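Ribulose-1,5-bisphosphate carboxylase/oxygenase large subunit (Rhodopseudomonas palustris, PDB 3QFW) is a Rubisco-like protein that may act as a ribulose-bisphosphate carboxylase or, like its relatives, catalyse a related enolase- or isomerase-type reaction. Local coordinates at residues A76-G81 against T110-P115; T281-Y286 against P316-G321. One frame throughout, in Å; residues are numbered along the deposited sequence.

Interaction 1 packs the start of helix 80-88 against the end of helix 106-112, and interaction 2 is a parallel strand pair in the TIM barrel of the Rubisco fold. Their centres lie about 25 Å apart and their nearest atoms about 9 Å apart, so they do not touch. Helix 265-276 relates them: L275 and F276 meet F112 of interaction 1, while the carbonyl of L269 is hydrogen-bonded to T281 OG1 of interaction 2. Both contacts also reach the second subunit, at P77 and E79 in one and P284 in the other. In Rubisco-type barrels the active site lies at the C-terminal strand ends, consistent with segments 281-286 and 316-321 leaving the sheet near it.

Interaction 1 (A76-G81 against T110-P115); sequences APAEPG and TAFGGP
F112, the last residue of helix 106-112, pushes its ring against an inverse gamma turn centred on A78 and the E79 N-cap that opens helix 80-88. The methyl of A78 sits over one face of the ring, displaced toward its rim, in a CH-pi contact with CB 4.2 Å from the F112 centroid. The CZ end of the ring butts against the backbone, with F112 CZ 3.5 Å from A78 C, and E79 N lies close by, oblique to the ring. P80 comes from another direction, meeting the ring edge near its plane, where P80 CD is 3.7 Å from F112 CE1; the two side chains slide past each other in opposite senses. The ring reaches this corner because F112 CG stands anti to its own carbonyl carbon (chi1 -68°), sending the phenyl group out toward A78 and P80. Here G113 breaks from helical geometry with a positive phi. H240 and F276 each add an edge-to-face ring contact to F112, placing it in an aromatic cluster.

Backbone bonding shapes the opposing turn, P77-A78-E79, in which E79 N donates to P77 O. As N-cap, E79 uses OE1 to accept from the backbone N of Q82, and its OE2 is hydrogen-bonded to S237 OG, so both carboxylate oxygens are held away from F112. Beside the ring, the methyl groups of A78 and A111 meet directly, CB to CB at 3.6 Å.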
loop_
_atom_site.group_PDB
_atom_site.type_symbol
_atom_site.label_atom_id
_atom_site.label_comp_id
_atom_site.label_asym_id
_atom_site.label_seq_id
_atom_site.Cartn_x
_atom_site.Cartn_y
_atom_site.Cartn_z
ATOM N N ALA B 76 5.296 -17.569 -4.473
ATOM C CA ALA B 76 4.130 -16.694 -4.405
ATOM C C ALA B 76 2.804 -17.390 -4.728
ATOM O O ALA B 76 2.382 -17.452 -5.895
ATOM C CB ALA B 76 4.343 -15.476 -5.292
ATOM N N PRO B 77 2.124 -17.894 -3.687
ATOM C CA PRO B 77 0.812 -18.529 -3.815
ATOM C C PRO B 77 -0.201 -17.513 -4.336
ATOM O O PRO B 77 0.086 -16.314 -4.327
ATOM C CB PRO B 77 0.461 -18.918 -2.367
ATOM C CG PRO B 77 1.702 -18.754 -1.586
ATOM C CD PRO B 77 2.489 -17.694 -2.278
ATOM N N ALA B 78 -1.360 -17.977 -4.793
ATOM C CA ALA B 78 -2.398 -17.073 -5.287
ATOM C C ALA B 78 -3.033 -16.318 -4.123
ATOM O O ALA B 78 -4.187 -16.557 -3.746
ATOM C CB ALA B 78 -3.454 -17.834 -6.101
ATOM N N GLU B 79 -2.253 -15.391 -3.576
ATOM C CA GLU B 79 -2.600 -14.625 -2.382
ATOM C C GLU B 79 -2.125 -13.192 -2.660
ATOM O O GLU B 79 -0.925 -12.948 -2.740
ATOM C CB GLU B 79 -1.862 -15.239 -1.189
ATOM C CG GLU B 79 -2.450 -14.914 0.169
ATOM C CD GLU B 79 -2.323 -13.449 0.509
ATOM O OE1 GLU B 79 -1.182 -12.997 0.761
ATOM O OE2 GLU B 79 -3.364 -12.753 0.505
ATOM N N PRO B 80 -3.068 -12.256 -2.863
ATOM C CA PRO B 80 -2.752 -10.965 -3.495
ATOM C C PRO B 80 -1.575 -10.247 -2.845
ATOM O O PRO B 80 -0.632 -9.855 -3.534
ATOM C CB PRO B 80 -4.046 -10.165 -3.323
ATOM C CG PRO B 80 -5.109 -11.196 -3.278
ATOM C CD PRO B 80 -4.500 -12.365 -2.540
ATOM N N GLY B 81 -1.632 -10.089 -1.530
ATOM C CA GLY B 81 -0.553 -9.447 -0.792
ATOM C C GLY B 81 0.798 -10.115 -1.005
ATOM O O GLY B 81 1.793 -9.451 -1.298
ATOM N N THR B 110 -7.324 -18.320 -12.634
ATOM C CA THR B 110 -8.513 -19.072 -12.237
ATOM C C THR B 110 -8.751 -18.909 -10.743
ATOM O O THR B 110 -9.887 -18.767 -10.288
ATOM C CB THR B 110 -8.405 -20.570 -12.584
ATOM O OG1 THR B 110 -8.038 -20.722 -13.959
ATOM C CG2 THR B 110 -9.737 -21.263 -12.354
ATOM N N ALA B 111 -7.661 -18.926 -9.990
ATOM C CA ALA B 111 -7.719 -18.778 -8.541
ATOM C C ALA B 111 -8.282 -17.418 -8.139
ATOM O O ALA B 111 -9.184 -17.338 -7.311
ATOM C CB ALA B 111 -6.351 -18.985 -7.941
ATOM N N PHE B 112 -7.750 -16.350 -8.727
ATOM C CA PHE B 112 -8.215 -15.000 -8.402
ATOM C C PHE B 112 -9.611 -14.705 -8.977
ATOM O O PHE B 112 -10.444 -14.088 -8.311
ATOM C CB PHE B 112 -7.192 -13.934 -8.843
ATOM C CG PHE B 112 -5.890 -13.962 -8.065
ATOM C CD1 PHE B 112 -5.884 -13.851 -6.677
ATOM C CD2 PHE B 112 -4.676 -14.069 -8.725
ATOM C CE1 PHE B 112 -4.679 -13.863 -5.951
ATOM C CE2 PHE B 112 -3.460 -14.084 -8.010
ATOM C CZ PHE B 112 -3.472 -13.977 -6.620
ATOM N N GLY B 113 -9.868 -15.139 -10.211
ATOM C CA GLY B 113 -11.217 -15.104 -10.771
ATOM C C GLY B 113 -11.688 -13.826 -11.455
ATOM O O GLY B 113 -12.727 -13.813 -12.109
ATOM N N GLY B 114 -10.935 -12.745 -11.306
ATOM C CA GLY B 114 -11.256 -11.507 -11.991
ATOM C C GLY B 114 -12.609 -10.912 -11.653
ATOM O O GLY B 114 -13.219 -11.256 -10.642
ATOM N N PRO B 115 -13.088 -9.993 -12.502
ATOM C CA PRO B 115 -14.326 -9.274 -12.197
ATOM C C PRO B 115 -15.520 -10.210 -12.158
ATOM O O PRO B 115 -15.691 -11.027 -13.076
ATOM C CB PRO B 115 -14.458 -8.290 -13.364
ATOM C CG PRO B 115 -13.061 -8.120 -13.865
ATOM C CD PRO B 115 -12.430 -9.469 -13.709
#

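Interaction 2 (T281-Y286 against P316-G321); sequences TVFPNY and PTPAGG
N285 N donates to A319 O over 2.6 Å in a nearly straight bond (N-H...O 174°), the last rung of a parallel ladder joining strands 280-284 and 315-319. These neighbouring barrel strands are connected through helix 294-305 as a beta-alpha-beta unit. Three further rungs precede it: T317 N to T281 O, F283 N to T317 O and A319 N to F283 O. The F283 N-T317 O bond is the longest at 3.2 Å, its donor standing above the carbonyl plane, and V282 CA also approaches T317 O in a CA-H...O contact.

F283 buries more surface across the contact than any other residue of the two segments. Its CG lies between the backbone N and the carbonyl carbon (chi1 63°), a crowded position that turns the phenyl group across to the other strand. P318 CA lies over one face of the ring, offset toward its rim, in a CH-pi contact 4.0 Å from the F283 centroid. Alongside, P318 CG is 3.7 Å from F283 CZ, the two side chains pointing the same way. P316 CB meets the ring at its edge, near the plane, 3.7 Å from F283 CE2.

V282 and T317 point to the other side of the sheet, where their CG2 methyls are 4.2 Å apart. N285 has CG anti to its backbone N (chi1 -170°) and crosses P318, with OD1 3.8 Å from P318 CB and hydrogen-bonded to Y334 OH.

P316 and P318 lack an N-H, but the ladder to strand 280-284 draws its donors from T317 and A319. The prolines therefore cost it no bond, while offering hydrocarbon to F283; towards strand 339-341, their own backbone bonding must rest on their carbonyls.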
loop_
_atom_site.group_PDB
_atom_site.type_symbol
_atom_site.label_atom_id
_atom_site.label_comp_id
_atom_site.label_asym_id
_atom_site.label_seq_id
_atom_site.Cartn_x
_atom_site.Cartn_y
_atom_site.Cartn_z
ATOM N N THR B 281 -12.396 0.487 -13.028
ATOM C CA THR B 281 -11.164 0.960 -12.427
ATOM C C THR B 281 -10.900 2.423 -12.789
ATOM O O THR B 281 -10.792 2.788 -13.972
ATOM C CB THR B 281 -9.974 0.012 -12.747
ATOM O OG1 THR B 281 -8.811 0.458 -12.053
ATOM C CG2 THR B 281 -9.679 -0.047 -14.258
ATOM N N VAL B 282 -10.839 3.255 -11.748
ATOM C CA VAL B 282 -10.669 4.694 -11.897
ATOM C C VAL B 282 -9.184 5.031 -12.055
ATOM O O VAL B 282 -8.338 4.445 -11.398
ATOM C CB VAL B 282 -11.248 5.444 -10.671
ATOM C CG1 VAL B 282 -11.013 6.951 -10.775
ATOM C CG2 VAL B 282 -12.729 5.123 -10.494
ATOM N N PHE B 283 -8.879 5.969 -12.946
ATOM C CA PHE B 283 -7.507 6.427 -13.164
ATOM C C PHE B 283 -7.541 7.821 -13.769
ATOM O O PHE B 283 -8.501 8.183 -14.477
ATOM C CB PHE B 283 -6.741 5.478 -14.091
ATOM C CG PHE B 283 -7.316 5.389 -15.491
ATOM C CD1 PHE B 283 -6.733 6.078 -16.542
ATOM C CD2 PHE B 283 -8.419 4.597 -15.743
ATOM C CE1 PHE B 283 -7.252 5.981 -17.834
ATOM C CE2 PHE B 283 -8.954 4.496 -17.034
ATOM C CZ PHE B 283 -8.368 5.194 -18.071
ATOM N N PRO B 284 -6.503 8.613 -13.493
ATOM C CA PRO B 284 -6.434 9.973 -14.030
ATOM C C PRO B 284 -6.160 9.941 -15.526
ATOM O O PRO B 284 -5.211 9.297 -15.984
ATOM C CB PRO B 284 -5.269 10.604 -13.250
ATOM C CG PRO B 284 -4.450 9.448 -12.772
ATOM C CD PRO B 284 -5.400 8.316 -12.551
ATOM N N ASN B 285 -7.022 10.615 -16.283
ATOM C CA ASN B 285 -6.916 10.665 -17.734
ATOM C C ASN B 285 -5.659 11.441 -18.095
ATOM O O ASN B 285 -5.142 12.204 -17.274
ATOM C CB ASN B 285 -8.159 11.370 -18.302
ATOM C CG ASN B 285 -8.267 11.266 -19.816
ATOM O OD1 ASN B 285 -8.239 10.176 -20.386
ATOM N ND2 ASN B 285 -8.393 12.411 -20.470
ATOM N N TYR B 286 -5.141 11.235 -19.301
ATOM C CA TYR B 286 -4.051 12.071 -19.774
ATOM C C TYR B 286 -4.591 13.490 -19.862
ATOM O O TYR B 286 -5.797 13.685 -19.993
ATOM C CB TYR B 286 -3.560 11.604 -21.142
ATOM C CG TYR B 286 -4.619 11.679 -22.212
ATOM C CD1 TYR B 286 -5.540 10.654 -22.370
ATOM C CD2 TYR B 286 -4.695 12.772 -23.066
ATOM C CE1 TYR B 286 -6.511 10.712 -23.343
ATOM C CE2 TYR B 286 -5.664 12.841 -24.052
ATOM C CZ TYR B 286 -6.571 11.807 -24.183
ATOM O OH TYR B 286 -7.541 11.858 -25.159
ATOM N N PRO B 316 -12.553 0.564 -17.947
ATOM C CA PRO B 316 -11.647 1.660 -17.601
ATOM C C PRO B 316 -12.463 2.912 -17.332
ATOM O O PRO B 316 -13.367 3.239 -18.106
ATOM C CB PRO B 316 -10.797 1.849 -18.862
ATOM C CG PRO B 316 -11.168 0.722 -19.795
ATOM C CD PRO B 316 -12.509 0.218 -19.378
ATOM N N THR B 317 -12.164 3.601 -16.241
ATOM C CA THR B 317 -12.958 4.749 -15.849
ATOM C C THR B 317 -12.093 5.985 -15.658
ATOM O O THR B 317 -11.687 6.302 -14.530
ATOM C CB THR B 317 -13.741 4.431 -14.575
ATOM O OG1 THR B 317 -14.503 3.238 -14.781
ATOM C CG2 THR B 317 -14.652 5.579 -14.193
ATOM N N PRO B 318 -11.803 6.693 -16.760
ATOM C CA PRO B 318 -10.894 7.846 -16.738
ATOM C C PRO B 318 -11.508 9.014 -15.996
ATOM O O PRO B 318 -12.724 9.213 -16.055
ATOM C CB PRO B 318 -10.758 8.231 -18.223
ATOM C CG PRO B 318 -11.385 7.167 -18.987
ATOM C CD PRO B 318 -12.325 6.428 -18.111
ATOM N N ALA B 319 -10.655 9.795 -15.348
ATOM C CA ALA B 319 -11.082 10.949 -14.569
ATOM C C ALA B 319 -10.110 12.106 -14.769
ATOM O O ALA B 319 -8.912 11.908 -14.953
ATOM C CB ALA B 319 -11.190 10.596 -13.103
ATOM N N GLY B 320 -10.646 13.320 -14.749
ATOM C CA GLY B 320 -9.854 14.515 -14.967
ATOM C C GLY B 320 -10.774 15.646 -15.378
ATOM O O GLY B 320 -11.976 15.579 -15.125
ATOM N N GLY B 321 -10.218 16.674 -16.011
ATOM C CA GLY B 321 -11.004 17.817 -16.441
ATOM C C GLY B 321 -11.933 17.478 -17.593
ATOM O O GLY B 321 -11.896 18.121 -18.647
#